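Long-range contacts in HTH-type transcriptional regulator PrpR (Mycobacterium tuberculosis, PDB 6D2S), which controls transcription of genes for short-chain fatty acid breakdown through the glyoxylate and methylcitrate cycles, including the use of cholesterol-derived propionate: residues Tyr17-Asp22 with Leu173-Gln178; Leu136-Phe141 with Cys167-Thr172. All blocks are in the same frame, centred on the assembly; numbering follows the deposited sequence.

Contact 1: Tyr17-Asp22 with Leu173-Gln178. With NA (sodium ion), chain F.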
loop_
_atom_site.group_PDB
_atom_site.type_symbol
_atom_site.label_atom_id
_atom_site.label_comp_id
_atom_site.label_asym_id
_atom_site.label_seq_id
_atom_site.Cartn_x
_atom_site.Cartn_y
_atom_site.Cartn_z
ATOM N N TYR A 17 -9.227 -5.051 -4.190
ATOM C CA TYR A 17 -9.415 -5.677 -2.885
ATOM C C TYR A 17 -9.391 -7.186 -3.089
ATOM O O TYR A 17 -10.173 -7.713 -3.883
ATOM C CB TYR A 17 -10.736 -5.223 -2.235
ATOM C CG TYR A 17 -11.053 -6.039 -1.002
ATOM C CD1 TYR A 17 -10.408 -5.781 0.203
ATOM C CD2 TYR A 17 -11.969 -7.077 -1.052
ATOM C CE1 TYR A 17 -10.670 -6.541 1.327
ATOM C CE2 TYR A 17 -12.238 -7.856 0.064
ATOM C CZ TYR A 17 -11.577 -7.578 1.253
ATOM O OH TYR A 17 -11.826 -8.341 2.362
ATOM N N ILE A 18 -8.488 -7.877 -2.395
ATOM C CA ILE A 18 -8.266 -9.313 -2.575
ATOM C C ILE A 18 -8.730 -10.000 -1.297
ATOM O O ILE A 18 -7.970 -10.109 -0.329
ATOM C CB ILE A 18 -6.795 -9.629 -2.867
ATOM C CG1 ILE A 18 -6.232 -8.712 -3.953
ATOM C CG2 ILE A 18 -6.619 -11.135 -3.213
ATOM C CD1 ILE A 18 -6.926 -8.846 -5.335
ATOM N N HIS A 19 -9.974 -10.492 -1.292
ATOM C CA HIS A 19 -10.627 -10.856 -0.036
ATOM C C HIS A 19 -9.875 -11.950 0.713
ATOM O O HIS A 19 -9.645 -11.843 1.924
ATOM C CB HIS A 19 -12.068 -11.299 -0.296
ATOM C CG HIS A 19 -12.824 -11.617 0.956
ATOM N ND1 HIS A 19 -13.097 -10.665 1.917
ATOM C CD2 HIS A 19 -13.340 -12.782 1.417
ATOM C CE1 HIS A 19 -13.770 -11.226 2.908
ATOM N NE2 HIS A 19 -13.927 -12.511 2.633
ATOM N N ASP A 20 -9.506 -13.032 0.024
ATOM C CA ASP A 20 -8.914 -14.156 0.746
ATOM C C ASP A 20 -7.580 -13.782 1.377
ATOM O O ASP A 20 -7.253 -14.262 2.468
ATOM C CB ASP A 20 -8.743 -15.362 -0.183
ATOM C CG ASP A 20 -10.068 -15.948 -0.624
ATOM O OD1 ASP A 20 -11.025 -15.945 0.180
ATOM O OD2 ASP A 20 -10.158 -16.395 -1.786
ATOM N N LEU A 21 -6.774 -12.957 0.691
ATOM C CA LEU A 21 -5.498 -12.531 1.256
ATOM C C LEU A 21 -5.694 -11.498 2.348
ATOM O O LEU A 21 -4.976 -11.504 3.353
ATOM C CB LEU A 21 -4.598 -11.937 0.179
ATOM C CG LEU A 21 -3.697 -12.828 -0.643
ATOM C CD1 LEU A 21 -2.852 -11.904 -1.533
ATOM C CD2 LEU A 21 -2.837 -13.714 0.259
ATOM N N ASP A 22 -6.630 -10.568 2.134
ATOM C CA ASP A 22 -6.919 -9.560 3.143
ATOM C C ASP A 22 -7.381 -10.226 4.436
ATOM O O ASP A 22 -6.910 -9.886 5.529
ATOM C CB ASP A 22 -7.971 -8.587 2.601
ATOM C CG ASP A 22 -7.806 -7.180 3.148
ATOM O OD1 ASP A 22 -7.965 -7.007 4.371
ATOM O OD2 ASP A 22 -7.501 -6.262 2.357
ATOM N N LEU A 173 -9.856 -0.331 0.427
ATOM C CA LEU A 173 -10.936 -0.583 1.388
ATOM C C LEU A 173 -12.266 -0.820 0.669
ATOM O O LEU A 173 -13.234 -0.072 0.814
ATOM C CB LEU A 173 -11.045 0.562 2.396
ATOM C CG LEU A 173 -9.782 0.790 3.232
ATOM C CD1 LEU A 173 -10.031 1.828 4.318
ATOM C CD2 LEU A 173 -9.254 -0.525 3.842
ATOM N N GLN A 174 -12.299 -1.902 -0.118
ATOM C CA GLN A 174 -13.505 -2.315 -0.829
ATOM C C GLN A 174 -14.053 -3.656 -0.334
ATOM O O GLN A 174 -14.697 -4.388 -1.093
ATOM C CB GLN A 174 -13.246 -2.371 -2.338
ATOM C CG GLN A 174 -13.291 -1.000 -3.022
ATOM C CD GLN A 174 -12.068 -0.145 -2.706
ATOM O OE1 GLN A 174 -12.180 0.913 -2.093
ATOM N NE2 GLN A 174 -10.892 -0.606 -3.122
ATOM N N ARG A 175 -13.836 -3.985 0.929
ATOM C CA ARG A 175 -14.405 -5.224 1.462
ATOM C C ARG A 175 -15.926 -5.108 1.469
ATOM O O ARG A 175 -16.465 -4.123 1.989
ATOM C CB ARG A 175 -13.892 -5.506 2.881
ATOM C CG ARG A 175 -14.512 -6.759 3.527
ATOM C CD ARG A 175 -13.901 -7.039 4.915
ATOM N NE ARG A 175 -12.490 -7.428 4.849
ATOM C CZ ARG A 175 -11.746 -7.670 5.925
ATOM N NH1 ARG A 175 -12.291 -7.554 7.140
ATOM N NH2 ARG A 175 -10.471 -8.021 5.796
ATOM N N PRO A 176 -16.647 -6.072 0.900
ATOM C CA PRO A 176 -18.108 -5.952 0.842
ATOM C C PRO A 176 -18.686 -5.759 2.236
ATOM O O PRO A 176 -18.283 -6.420 3.195
ATOM C CB PRO A 176 -18.550 -7.277 0.210
ATOM C CG PRO A 176 -17.354 -7.703 -0.622
ATOM C CD PRO A 176 -16.153 -7.274 0.200
ATOM N N ARG A 177 -19.586 -4.796 2.350
ATOM C CA ARG A 177 -20.302 -4.439 3.567
ATOM C C ARG A 177 -19.418 -3.725 4.580
ATOM O O ARG A 177 -19.898 -3.390 5.673
ATOM C CB ARG A 177 -20.965 -5.662 4.222
ATOM C CG ARG A 177 -22.014 -6.311 3.317
ATOM C CD ARG A 177 -22.715 -7.508 3.965
ATOM N NE ARG A 177 -23.704 -8.076 3.054
ATOM C CZ ARG A 177 -23.419 -8.984 2.125
ATOM N NH1 ARG A 177 -22.178 -9.430 1.996
ATOM N NH2 ARG A 177 -24.369 -9.444 1.323
ATOM N N GLN A 178 -18.149 -3.454 4.267
ATOM C CA GLN A 178 -17.346 -2.612 5.150
ATOM C C GLN A 178 -16.406 -1.736 4.324
ATOM O O GLN A 178 -15.201 -1.686 4.539
ATOM C CB GLN A 178 -16.559 -3.411 6.189
ATOM C CG GLN A 178 -15.973 -2.450 7.235
ATOM C CD GLN A 178 -15.413 -3.110 8.483
ATOM O OE1 GLN A 178 -15.577 -4.312 8.713
ATOM N NE2 GLN A 178 -14.746 -2.308 9.308
HETATM NA NA NA F . -11.941 -17.701 -2.450
HETATM O O HOH W 1 -10.808 -16.208 -4.776
#
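Tyr17 OH is held by two groups: Arg175 NE donates to it at 2.7 Å, with an N-H...O angle of 153°, and His19 ND1 shares a hydrogen bond of 2.7 Å with the same OH. The hydroxyl sits at the edge of the guanidinium, slightly tilted from its plane, while ND1 lies in the plane of the tyrosine ring. The contact joins the start of helix 19-31, with Ile18 at the N-cap position, to the loop between helix 163-170 and strand 183-189, within the region of this regulatory fragment assigned to the ScfR C-terminal family, which belongs to the GAF clan by sequence; from Arg175 to Gln178 that loop makes a type II beta turn. One face of the Tyr17 ring lies against the loop backbone, with Arg175 CA 3.6 Å above the ring plane and the carbonyl carbon of Gln174 beside it. Arg175 runs extended over the phenol end, CB 3.5 Å from Tyr17 CZ, and bends at chi3 (-67°), which swings NE back onto the hydroxyl. Its NH2 reaches Asp22 OD1 at 3.1 Å in a salt bridge. The hydrogen bond within it is weak; the carboxylate and guanidinium planes stand 85° apart. Both charges have second partners, Glu26 for Arg175 and Arg169 for Asp22. On the same first helical turn, Asp20 OD2 binds a sodium ion at 2.3 Å.

Contact 2: Leu136-Phe141 with Cys167-Thr172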
loop_
_atom_site.group_PDB
_atom_site.type_symbol
_atom_site.label_atom_id
_atom_site.label_comp_id
_atom_site.label_asym_id
_atom_site.label_seq_id
_atom_site.Cartn_x
_atom_site.Cartn_y
_atom_site.Cartn_z
ATOM N N LEU A 136 -1.693 -3.224 8.378
ATOM C CA LEU A 136 -2.867 -2.373 8.532
ATOM C C LEU A 136 -4.092 -3.275 8.463
ATOM O O LEU A 136 -4.801 -3.318 7.447
ATOM C CB LEU A 136 -2.896 -1.286 7.458
ATOM C CG LEU A 136 -1.591 -0.484 7.394
ATOM C CD1 LEU A 136 -1.538 0.363 6.099
ATOM C CD2 LEU A 136 -1.457 0.392 8.652
ATOM N N PRO A 137 -4.348 -4.034 9.525
ATOM C CA PRO A 137 -5.450 -5.003 9.492
ATOM C C PRO A 137 -6.778 -4.297 9.256
ATOM O O PRO A 137 -7.052 -3.234 9.820
ATOM C CB PRO A 137 -5.382 -5.672 10.875
ATOM C CG PRO A 137 -4.610 -4.721 11.732
ATOM C CD PRO A 137 -3.612 -4.072 10.802
ATOM N N TYR A 138 -7.622 -4.926 8.435
ATOM C CA TYR A 138 -8.711 -4.199 7.782
ATOM C C TYR A 138 -9.613 -3.464 8.773
ATOM O O TYR A 138 -9.808 -2.248 8.662
ATOM C CB TYR A 138 -9.540 -5.158 6.910
ATOM C CG TYR A 138 -10.432 -4.422 5.934
ATOM C CD1 TYR A 138 -11.605 -3.801 6.371
ATOM C CD2 TYR A 138 -10.098 -4.333 4.587
ATOM C CE1 TYR A 138 -12.422 -3.108 5.493
ATOM C CE2 TYR A 138 -10.920 -3.633 3.690
ATOM C CZ TYR A 138 -12.078 -3.030 4.157
ATOM O OH TYR A 138 -12.895 -2.348 3.282
ATOM N N ARG A 139 -10.235 -4.191 9.709
ATOM C CA ARG A 139 -11.248 -3.553 10.541
ATOM C C ARG A 139 -10.632 -2.484 11.431
ATOM O O ARG A 139 -11.212 -1.408 11.622
ATOM C CB ARG A 139 -11.980 -4.596 11.393
ATOM C CG ARG A 139 -12.896 -5.524 10.609
ATOM C CD ARG A 139 -13.691 -6.406 11.559
ATOM N NE ARG A 139 -14.562 -7.343 10.858
ATOM C CZ ARG A 139 -15.326 -8.248 11.463
ATOM N NH1 ARG A 139 -15.329 -8.342 12.786
ATOM N NH2 ARG A 139 -16.088 -9.063 10.744
ATOM N N GLU A 140 -9.465 -2.773 12.000
ATOM C CA GLU A 140 -8.791 -1.790 12.839
ATOM C C GLU A 140 -8.407 -0.557 12.030
ATOM O O GLU A 140 -8.584 0.578 12.490
ATOM C CB GLU A 140 -7.552 -2.422 13.487
ATOM C CG GLU A 140 -6.750 -1.447 14.333
ATOM C CD GLU A 140 -5.552 -2.098 15.021
ATOM O OE1 GLU A 140 -5.549 -3.336 15.190
ATOM O OE2 GLU A 140 -4.615 -1.362 15.383
ATOM N N PHE A 141 -7.862 -0.760 10.828
ATOM C CA PHE A 141 -7.447 0.363 9.997
ATOM C C PHE A 141 -8.649 1.173 9.526
ATOM O O PHE A 141 -8.625 2.414 9.549
ATOM C CB PHE A 141 -6.641 -0.157 8.803
ATOM C CG PHE A 141 -6.137 0.926 7.901
ATOM C CD1 PHE A 141 -5.090 1.744 8.302
ATOM C CD2 PHE A 141 -6.705 1.119 6.636
ATOM C CE1 PHE A 141 -4.618 2.762 7.462
ATOM C CE2 PHE A 141 -6.238 2.123 5.797
ATOM C CZ PHE A 141 -5.199 2.949 6.212
ATOM N N CYS A 167 -1.771 5.557 1.957
ATOM C CA CYS A 167 -2.599 5.872 0.787
ATOM C C CYS A 167 -2.977 4.610 0.032
ATOM O O CYS A 167 -4.131 4.430 -0.378
ATOM C CB CYS A 167 -1.877 6.827 -0.157
ATOM S SG CYS A 167 -1.738 8.491 0.424
ATOM N N HIS A 168 -2.007 3.730 -0.194
ATOM C CA HIS A 168 -2.338 2.512 -0.914
ATOM C C HIS A 168 -3.375 1.706 -0.153
ATOM O O HIS A 168 -4.349 1.220 -0.740
ATOM C CB HIS A 168 -1.094 1.668 -1.187
ATOM C CG HIS A 168 -1.376 0.508 -2.088
ATOM N ND1 HIS A 168 -1.881 -0.687 -1.622
ATOM C CD2 HIS A 168 -1.279 0.377 -3.433
ATOM C CE1 HIS A 168 -2.064 -1.512 -2.638
ATOM N NE2 HIS A 168 -1.707 -0.890 -3.748
ATOM N N ARG A 169 -3.211 1.571 1.165
ATOM C CA ARG A 169 -4.200 0.809 1.924
ATOM C C ARG A 169 -5.582 1.458 1.861
ATOM O O ARG A 169 -6.601 0.760 1.749
ATOM C CB ARG A 169 -3.756 0.646 3.380
ATOM C CG ARG A 169 -4.659 -0.283 4.165
ATOM C CD ARG A 169 -4.495 -1.750 3.707
ATOM N NE ARG A 169 -5.124 -2.704 4.635
ATOM C CZ ARG A 169 -5.997 -3.652 4.282
ATOM N NH1 ARG A 169 -6.394 -3.772 3.017
ATOM N NH2 ARG A 169 -6.475 -4.494 5.199
ATOM N N LEU A 170 -5.651 2.786 1.958
ATOM C CA LEU A 170 -6.957 3.439 1.854
ATOM C C LEU A 170 -7.630 3.096 0.525
ATOM O O LEU A 170 -8.856 2.923 0.461
ATOM C CB LEU A 170 -6.811 4.959 2.014
ATOM C CG LEU A 170 -6.452 5.478 3.413
ATOM C CD1 LEU A 170 -6.083 6.965 3.361
ATOM C CD2 LEU A 170 -7.638 5.270 4.365
ATOM N N SER A 171 -6.843 2.956 -0.531
ATOM C CA SER A 171 -7.388 2.638 -1.849
ATOM C C SER A 171 -7.810 1.175 -1.990
ATOM O O SER A 171 -8.364 0.813 -3.036
ATOM C CB SER A 171 -6.369 2.983 -2.942
ATOM O OG SER A 171 -5.380 1.967 -3.081
ATOM N N THR A 172 -7.569 0.334 -0.989
ATOM C CA THR A 172 -7.995 -1.063 -1.027
ATOM C C THR A 172 -9.241 -1.342 -0.195
ATOM O O THR A 172 -9.631 -2.506 -0.084
ATOM C CB THR A 172 -6.874 -2.005 -0.535
ATOM O OG1 THR A 172 -6.629 -1.794 0.871
ATOM C CG2 THR A 172 -5.580 -1.790 -1.332
#
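Arg169 grips the carbonyl of Leu136 side-on with two nitrogens, NE at 2.9 Å from Leu136 O and NH2 at 3.0 Å from the same oxygen. Both donors lie in the carbonyl plane, and the oxygen lies practically in the guanidinium plane, so the pair of bonds fixes the rotation of the guanidinium as well as its position. The aliphatic part of the arginine packs against apolar groups: Leu136 CD1 meets Arg169 CB at 3.5 Å, and Arg169 CG lies over one face of the Phe141 ring, 3.3 Å from CE2. A bend at chi2 (70°) turns the chain past this ring, leaving guanidinium and ring planes nearly parallel. Leu170 CD2 extends the apolar patch at 3.7 Å from Phe141 CE2. Beyond the carbonyl, NH2 approaches Tyr138 CA and CB, with the tyrosine ring steeply inclined to the guanidinium. These groups pack the C-terminal part of helix 163-170 against the start of helix 138-147 in the IrrE N-terminal-like domain, a family of the metallopeptidase-like clan. Pro137 occupies the N-cap position of helix 138-147, and Leu136, just after helix 116-135, supplies its carbonyl from the bend between the two helices. In the next shell, Arg169 NH1 donates to Thr172 OG1 at 2.9 Å and forms a salt bridge with Asp22 of helix 19-31. Thr172 is itself held in place: its OG1 donates to Arg169 O at 2.7 Å, and its backbone N bonds to that oxygen too. Farther out, Tyr138 OH hydrogen-bonds to Gln178 O and Arg175 N, and Tyr129 of helix 116-135 touches both Arg169 and Thr172.

In the fold
From the N terminus, the chain passes through residues 17-22 at the start of helix 19-31 and does not close contact 1 until residues 173-178, a loop of 150 intervening residues, mostly helical. Contact 2 is nested inside it: residues 136-141 open a shorter loop of 25 residues, which 167-172 closes immediately before the second half of contact 1 begins. The two closing segments are thus consecutive, and the contact centres lie 10 Å apart. The contacts touch where helix 19-31 meets helix 163-170, while Tyr138 brings helix 138-147 to the 173-178 loop. From there the chain continues toward strand 183-189 of the antiparallel C-terminal sheet.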